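Local coordinates for ABC transporter periplasmic substrate-binding protein (Desulfovibrio alaskensis, PDB 5MY5) that binds tungstate selectively and probably delivers it from the periplasm to the membrane part of an ABC uptake system, at residues T179-A184 with I198-S203; A117-M122 with G187-T192; D37-L42 with M103-V108. The protein carries 2 engineered substitutions. All blocks are in the same frame, centred on the assembly; numbering follows the deposited sequence.

The three contacts lie within one periplasmic binding protein fold. Contact 3 closes first along the chain; contacts 1 and 2 then alternate in the order 117-122, 179-184, 187-192, 198-203. Contacts 2 and 3, centres about 22 Å apart, reach the same mixed sheet, where strand 189-193 pairs antiparallel with strand 100-112. Contact 1 joins the helices before and after strand 189-193 in sequence, about 14 Å from contact 2, and helix 176-186 packs on that strand through Ile180 on Thr192 and through Thr179 and Ala183 on Thr190. Contact 3 is about 17 Å from contact 1, where Lys199 NZ comes within 3.0 Å of Asn38 O. Contacts 1 and 2 probably share one lobe of a two-lobed binding protein.

Contact 1 (T179-A184 with I198-S203); sequences TINVAA and IKYEAS
In the helix-strand-helix run formed by helix 176-186, strand 189-193 and helix 194-203, the two helices meet through Ile180 and Tyr200. Their short segments cross at -56° with axes no nearer than 11.9 Å, a spacing too wide for close helix packing and bridged here by the tyrosine ring. A methyl lies squarely on that ring: Ile180 CG2 stands 3.5 Å from the centroid of the Tyr200 ring, only 4° off its normal, a well-centred CH-pi contact. All six ring carbons are therefore at similar range, the nearest being Tyr200 CZ at 3.6 Å from Ile180 CG2. The branch that does this, CG2, is anti to the backbone N of Ile180, while CG1 carries CD1 away toward Thr192 of the intervening strand. On the other helix, Tyr200 CG is turned anti to its own N (chi1 162°), which sends the ring out across the gap. Two looser contacts reach the hydroxyl end and CE1. Ala184 CB, one helical turn beyond Ile180, lies 4.0 Å from Tyr200 OH, and Asn181 OD1 reaches Tyr200 CE1 obliquely at 4.1 Å, its amide nearly upright to the ring plane. The amide nitrogen of Asn181 is engaged within its own helix, bonding to Leu177 O. Three residues on from the tyrosine, Ser203 OG gives a 2.7 Å hydrogen bond back to Tyr200 O. Leu210 of strand 210-214 touches Ile180, Ala184 and Tyr200, while Pro208 and Pro209 also meet the tyrosine. Attraction between the segments probably rests mainly on dispersion and the weak CH-pi term, with Asn181 ND2 and Ser203 OG bonded inside their own helices; the fit depends on shape and on one methyl centred over an aromatic face.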
# COMPACT_ATOMS: atom_id res chain seq x y z
N THR A 179 -5.57 13.78 7.67
CA THR A 179 -4.42 14.50 7.11
C THR A 179 -4.85 15.11 5.82
O THR A 179 -4.45 16.26 5.51
CB THR A 179 -3.28 13.50 6.97
OG1 THR A 179 -2.85 13.07 8.28
CG2 THR A 179 -2.08 14.03 6.19
N ILE A 180 -5.64 14.40 5.02
CA ILE A 180 -6.21 14.98 3.80
C ILE A 180 -6.99 16.22 4.14
O ILE A 180 -6.87 17.26 3.45
CB ILE A 180 -7.06 13.97 3.07
CG1 ILE A 180 -6.19 12.97 2.36
CG2 ILE A 180 -7.96 14.68 2.03
CD1 ILE A 180 -6.96 11.78 1.73
N ASN A 181 -7.88 16.14 5.13
CA ASN A 181 -8.66 17.27 5.60
C ASN A 181 -7.86 18.46 6.09
O ASN A 181 -8.18 19.58 5.72
CB ASN A 181 -9.77 16.83 6.54
CG ASN A 181 -10.92 16.14 5.72
OD1 ASN A 181 -11.58 16.83 4.95
ND2 ASN A 181 -10.99 14.87 5.74
N VAL A 182 -6.70 18.22 6.73
CA VAL A 182 -5.84 19.34 7.03
C VAL A 182 -5.23 19.99 5.80
O VAL A 182 -5.23 21.23 5.67
CB VAL A 182 -4.73 18.92 8.00
CG1 VAL A 182 -3.71 20.06 8.13
CG2 VAL A 182 -5.33 18.47 9.33
N ALA A 183 -4.81 19.19 4.81
CA ALA A 183 -4.29 19.74 3.54
C ALA A 183 -5.41 20.54 2.87
O ALA A 183 -5.13 21.65 2.38
CB ALA A 183 -3.79 18.66 2.64
N ALA A 184 -6.67 20.07 2.94
CA ALA A 184 -7.75 20.87 2.34
C ALA A 184 -7.96 22.20 3.05
O ALA A 184 -8.06 23.21 2.37
CB ALA A 184 -9.04 20.09 2.29
N ILE A 198 -9.69 8.04 -3.38
CA ILE A 198 -10.96 7.64 -4.01
C ILE A 198 -12.14 7.80 -3.00
O ILE A 198 -13.24 8.35 -3.34
CB ILE A 198 -10.82 6.22 -4.60
CG1 ILE A 198 -9.93 6.20 -5.81
CG2 ILE A 198 -12.25 5.65 -4.86
CD1 ILE A 198 -9.48 4.82 -6.16
N LYS A 199 -12.01 7.32 -1.76
CA LYS A 199 -13.10 7.43 -0.79
C LYS A 199 -13.36 8.88 -0.44
O LYS A 199 -14.54 9.31 -0.32
CB LYS A 199 -12.78 6.58 0.49
CG LYS A 199 -12.78 5.07 0.17
CD LYS A 199 -12.39 4.16 1.34
CE LYS A 199 -12.57 2.68 0.93
NZ LYS A 199 -11.82 1.65 1.77
N TYR A 200 -12.30 9.65 -0.24
CA TYR A 200 -12.46 11.08 0.07
C TYR A 200 -13.17 11.88 -1.13
O TYR A 200 -14.07 12.69 -0.91
CB TYR A 200 -11.03 11.67 0.30
CG TYR A 200 -10.93 13.17 0.20
CD1 TYR A 200 -11.46 13.94 1.21
CD2 TYR A 200 -10.27 13.82 -0.88
CE1 TYR A 200 -11.46 15.33 1.15
CE2 TYR A 200 -10.19 15.19 -0.91
CZ TYR A 200 -10.76 15.92 0.10
OH TYR A 200 -10.61 17.29 -0.13
N GLU A 201 -12.74 11.63 -2.35
CA GLU A 201 -13.28 12.26 -3.55
C GLU A 201 -14.82 11.92 -3.63
O GLU A 201 -15.64 12.83 -3.88
CB GLU A 201 -12.57 11.63 -4.73
CG GLU A 201 -13.07 12.11 -6.09
CD GLU A 201 -12.45 11.38 -7.25
OE1 GLU A 201 -12.28 10.15 -7.26
OE2 GLU A 201 -12.04 12.04 -8.21
N ALA A 202 -15.19 10.70 -3.33
CA ALA A 202 -16.64 10.30 -3.29
C ALA A 202 -17.44 10.94 -2.17
O ALA A 202 -18.56 11.34 -2.38
CB ALA A 202 -16.75 8.76 -3.27
N SER A 203 -16.86 11.11 -1.00
CA SER A 203 -17.45 11.91 0.06
C SER A 203 -17.72 13.35 -0.26
O SER A 203 -18.54 13.95 0.46
CB SER A 203 -16.65 11.78 1.37
OG SER A 203 -15.55 12.63 1.37

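Contact 2 (A117-M122 with G187-T192); sequences AGVKGM and GGYTMT
The phenol oxygen of Tyr189 is gripped by two groups at the far end of its ring: Ala117 N donates to Tyr189 OH over 2.9 Å with an N-H...O angle of 156°, and Asp115 OD1 forms a second hydrogen bond with the same hydroxyl. The carboxylate of Asp115 also receives Val119 N on OD1 and Lys120 N on OD2, so Asp115 holds the hydroxyl and two backbone N-H groups of the same loop. Around this polar point the contact is apolar. Ala117 CB lies 3.5 Å from Tyr189 OH and 3.9 Å from Tyr189 CZ, meeting the ring obliquely. The side chains of Val119 and Tyr189 approach each other from opposite directions, Val119 CG2 lying against Tyr189 CE2 at 3.6 Å; this methyl sits between N and the carbonyl carbon of its own residue, the other branch being beside N alone. Tyr189 CG is anti to its carbonyl carbon (chi1 -67°), and the ring extends from the strand to the loop. Ile131 of helix 124-133 touches Tyr189, and Ala127, Lys130 and Ile131 touch Val119, so the same helix covers both residues. Lys130 NZ bonds to Ala117 O as well. Beyond the ring, the loop closes in a type II beta turn from Val119 to Met122, where Met122 N bonds to Val119 O and Gly121 has positive phi. In the other segment, Gly187 ends helix 176-186 in a Schellman motif that leads into strand 189-193 of the binding-protein sheet, and Tyr189 ties that strand to the 117-122 loop.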
# COMPACT_ATOMS: atom_id res chain seq x y z
N ALA A 117 1.87 25.78 -6.31
CA ALA A 117 3.26 25.51 -6.61
C ALA A 117 3.54 25.10 -8.03
O ALA A 117 4.70 24.89 -8.39
CB ALA A 117 3.81 24.42 -5.62
N GLY A 118 2.47 24.82 -8.78
CA GLY A 118 2.52 24.44 -10.17
C GLY A 118 3.23 23.15 -10.41
O GLY A 118 4.10 23.03 -11.28
N VAL A 119 2.82 22.12 -9.63
CA VAL A 119 3.48 20.82 -9.79
C VAL A 119 2.76 19.76 -10.66
O VAL A 119 3.31 18.68 -10.85
CB VAL A 119 3.74 20.17 -8.40
CG1 VAL A 119 4.52 21.16 -7.56
CG2 VAL A 119 2.46 19.71 -7.74
N LYS A 120 1.56 20.03 -11.14
CA LYS A 120 0.83 19.02 -11.92
C LYS A 120 1.66 18.47 -13.04
O LYS A 120 2.27 19.22 -13.81
CB LYS A 120 -0.49 19.59 -12.42
CG LYS A 120 -1.46 18.56 -13.01
CD LYS A 120 -2.68 19.33 -13.49
CE LYS A 120 -3.65 18.48 -14.29
NZ LYS A 120 -4.67 17.85 -13.43
N GLY A 121 1.72 17.13 -13.09
CA GLY A 121 2.40 16.42 -14.15
C GLY A 121 3.90 16.39 -14.02
O GLY A 121 4.62 15.88 -14.93
N MET A 122 4.43 16.90 -12.89
CA MET A 122 5.85 16.75 -12.67
C MET A 122 6.14 15.35 -12.14
O MET A 122 5.23 14.68 -11.70
CB MET A 122 6.33 17.77 -11.61
CG MET A 122 6.46 19.20 -12.11
SD MET A 122 7.13 20.27 -10.80
CE MET A 122 7.48 21.82 -11.67
N GLY A 187 -5.10 24.63 2.23
CA GLY A 187 -4.61 24.78 0.84
C GLY A 187 -3.25 24.21 0.47
O GLY A 187 -2.48 24.80 -0.29
N GLY A 188 -3.02 23.01 0.97
CA GLY A 188 -1.75 22.35 0.97
C GLY A 188 -1.72 21.13 0.13
O GLY A 188 -2.77 20.73 -0.42
N TYR A 189 -0.53 20.62 -0.07
CA TYR A 189 -0.25 19.38 -0.77
C TYR A 189 -0.14 18.25 0.25
O TYR A 189 0.31 18.47 1.36
CB TYR A 189 1.02 19.51 -1.55
CG TYR A 189 0.90 20.51 -2.71
CD1 TYR A 189 1.06 21.84 -2.48
CD2 TYR A 189 0.59 20.08 -3.95
CE1 TYR A 189 0.93 22.75 -3.50
CE2 TYR A 189 0.52 21.01 -5.01
CZ TYR A 189 0.59 22.32 -4.73
OH TYR A 189 0.57 23.24 -5.83
N THR A 190 -0.40 17.02 -0.17
CA THR A 190 -0.16 15.87 0.75
C THR A 190 0.01 14.62 -0.14
O THR A 190 -0.52 14.52 -1.26
CB THR A 190 -1.25 15.74 1.80
OG1 THR A 190 -0.81 14.78 2.79
CG2 THR A 190 -2.53 15.24 1.27
N MET A 191 0.72 13.63 0.38
CA MET A 191 0.82 12.31 -0.24
C MET A 191 -0.22 11.40 0.47
O MET A 191 -0.26 11.34 1.72
CB MET A 191 2.22 11.72 -0.13
CG MET A 191 2.41 10.43 -0.89
SD MET A 191 3.63 9.31 -0.22
CE MET A 191 2.70 8.67 1.18
N THR A 192 -0.97 10.68 -0.38
CA THR A 192 -2.00 9.71 0.10
C THR A 192 -1.97 8.47 -0.66
O THR A 192 -1.52 8.43 -1.78
CB THR A 192 -3.38 10.33 0.04
OG1 THR A 192 -4.38 9.44 0.59
CG2 THR A 192 -3.78 10.74 -1.30

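Contact 3 (D37-L42 with M103-V108); sequences DNTGLL and MYNDFV
A kinked pair of helices faces an extended strand: helix 34-39 stops at Gly40, which has positive phi (79°), and helix 41-53 starts right after it with Gly40 at its N-cap, while 103-108 is extended within strand 100-112. The nearest CA atoms are those of Thr39 and Asn105, 9.9 Å apart, so only side chains bridge the gap. In the periplasmic binding protein fold strand 100-112 is a long member of the mixed sheet; it pairs with strands 221-228 and 266-271 as well as with strand 189-193. The break between the helices is braced by an ST turn: Leu41 N donates to Thr39 OG1 at 3.1 Å and almost straight, at 168°, and the same oxygen bonds to Thr36 O. Thr39 turns its methyl to the strand, CG2 lying 4.3 Å from Asn105 ND2 in a loose contact. Asn105 OD1 bonds to the side-chain amide of Asn222 in strand 221-228, so that side chain is held from the sheet. Phe269 of strand 266-271 touches Thr39, Leu41 and Asn105, and Phe261 packs on Leu41. The closest meeting is between Leu41 and Met103, which reach toward each other end to end. Met103 CG lies between N and the carbonyl carbon (chi1 62°), the chain then bends at chi2, and the torsion about CG-SD is extended, putting CE anti to CB; this folded path brings the terminal methyl, Met103 CE, to 3.6 Å from Leu41 CD2.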
# COMPACT_ATOMS: atom_id res chain seq x y z
N ASP A 37 -6.57 -5.02 4.09
CA ASP A 37 -7.97 -5.36 4.45
C ASP A 37 -8.92 -4.20 4.10
O ASP A 37 -10.01 -4.44 3.53
CB ASP A 37 -8.02 -5.72 5.90
CG ASP A 37 -9.41 -6.24 6.34
OD1 ASP A 37 -9.85 -7.29 5.84
OD2 ASP A 37 -9.98 -5.62 7.22
N ASN A 38 -8.53 -3.00 4.43
CA ASN A 38 -9.34 -1.83 4.06
C ASN A 38 -9.74 -1.70 2.62
O ASN A 38 -10.83 -1.12 2.40
CB ASN A 38 -8.69 -0.54 4.51
CG ASN A 38 -8.65 -0.42 6.02
OD1 ASN A 38 -9.36 -1.10 6.72
ND2 ASN A 38 -7.78 0.45 6.50
N THR A 39 -8.96 -2.19 1.65
CA THR A 39 -9.29 -2.06 0.23
C THR A 39 -10.50 -2.93 -0.11
O THR A 39 -11.11 -2.72 -1.15
CB THR A 39 -8.16 -2.53 -0.73
OG1 THR A 39 -7.88 -3.94 -0.58
CG2 THR A 39 -6.84 -1.72 -0.50
N GLY A 40 -10.69 -3.99 0.66
CA GLY A 40 -11.72 -4.99 0.39
C GLY A 40 -11.39 -6.02 -0.69
O GLY A 40 -12.24 -6.87 -1.00
N LEU A 41 -10.18 -5.97 -1.25
CA LEU A 41 -9.76 -6.92 -2.29
C LEU A 41 -9.95 -8.38 -1.84
O LEU A 41 -10.43 -9.17 -2.66
CB LEU A 41 -8.31 -6.68 -2.70
CG LEU A 41 -7.77 -7.65 -3.78
CD1 LEU A 41 -8.43 -7.46 -5.08
CD2 LEU A 41 -6.23 -7.53 -3.89
N LEU A 42 -9.53 -8.73 -0.66
CA LEU A 42 -9.61 -10.12 -0.19
C LEU A 42 -11.04 -10.58 -0.00
O LEU A 42 -11.35 -11.74 -0.21
CB LEU A 42 -8.84 -10.32 1.14
CG LEU A 42 -7.31 -10.21 0.96
CD1 LEU A 42 -6.66 -10.23 2.32
CD2 LEU A 42 -6.73 -11.30 0.05
N MET A 103 0.92 -7.87 -7.43
CA MET A 103 0.32 -6.66 -7.87
C MET A 103 0.83 -5.48 -7.07
O MET A 103 1.47 -5.68 -6.07
CB MET A 103 -1.18 -6.66 -7.71
CG MET A 103 -1.74 -6.78 -6.36
SD MET A 103 -1.64 -8.32 -5.44
CE MET A 103 -2.64 -7.88 -4.07
N TYR A 104 0.55 -4.29 -7.56
CA TYR A 104 0.80 -3.10 -6.72
C TYR A 104 -0.39 -2.18 -6.68
O TYR A 104 -1.09 -2.07 -7.70
CB TYR A 104 2.03 -2.34 -7.17
CG TYR A 104 2.05 -1.85 -8.65
CD1 TYR A 104 1.64 -0.58 -8.98
CD2 TYR A 104 2.58 -2.64 -9.68
CE1 TYR A 104 1.67 -0.09 -10.27
CE2 TYR A 104 2.70 -2.11 -10.97
CZ TYR A 104 2.19 -0.85 -11.24
OH TYR A 104 2.19 -0.30 -12.49
N ASN A 105 -0.64 -1.50 -5.58
CA ASN A 105 -1.42 -0.27 -5.57
C ASN A 105 -0.41 0.91 -5.50
O ASN A 105 0.77 0.71 -5.77
CB ASN A 105 -2.55 -0.25 -4.54
CG ASN A 105 -2.09 -0.53 -3.11
OD1 ASN A 105 -0.90 -0.68 -2.88
ND2 ASN A 105 -3.02 -0.66 -2.16
N ASP A 106 -0.92 2.09 -5.43
CA ASP A 106 -0.01 3.20 -5.51
C ASP A 106 -0.41 4.35 -4.64
O ASP A 106 -1.48 4.46 -4.13
CB ASP A 106 0.22 3.66 -6.96
CG ASP A 106 -1.01 4.28 -7.60
OD1 ASP A 106 -2.17 4.12 -7.15
OD2 ASP A 106 -0.83 4.94 -8.68
N PHE A 107 0.55 5.26 -4.51
CA PHE A 107 0.39 6.51 -3.81
C PHE A 107 0.34 7.66 -4.79
O PHE A 107 0.91 7.54 -5.82
CB PHE A 107 1.56 6.71 -2.80
CG PHE A 107 1.56 5.71 -1.66
CD1 PHE A 107 0.85 5.94 -0.56
CD2 PHE A 107 2.36 4.55 -1.77
CE1 PHE A 107 0.85 4.97 0.51
CE2 PHE A 107 2.42 3.64 -0.71
CZ PHE A 107 1.63 3.84 0.37
N VAL A 108 -0.25 8.75 -4.39
CA VAL A 108 -0.37 10.00 -5.23
C VAL A 108 -0.11 11.22 -4.38
O VAL A 108 -0.31 11.22 -3.15
CB VAL A 108 -1.73 10.04 -5.94
CG1 VAL A 108 -1.93 8.83 -6.92
CG2 VAL A 108 -2.80 10.11 -5.00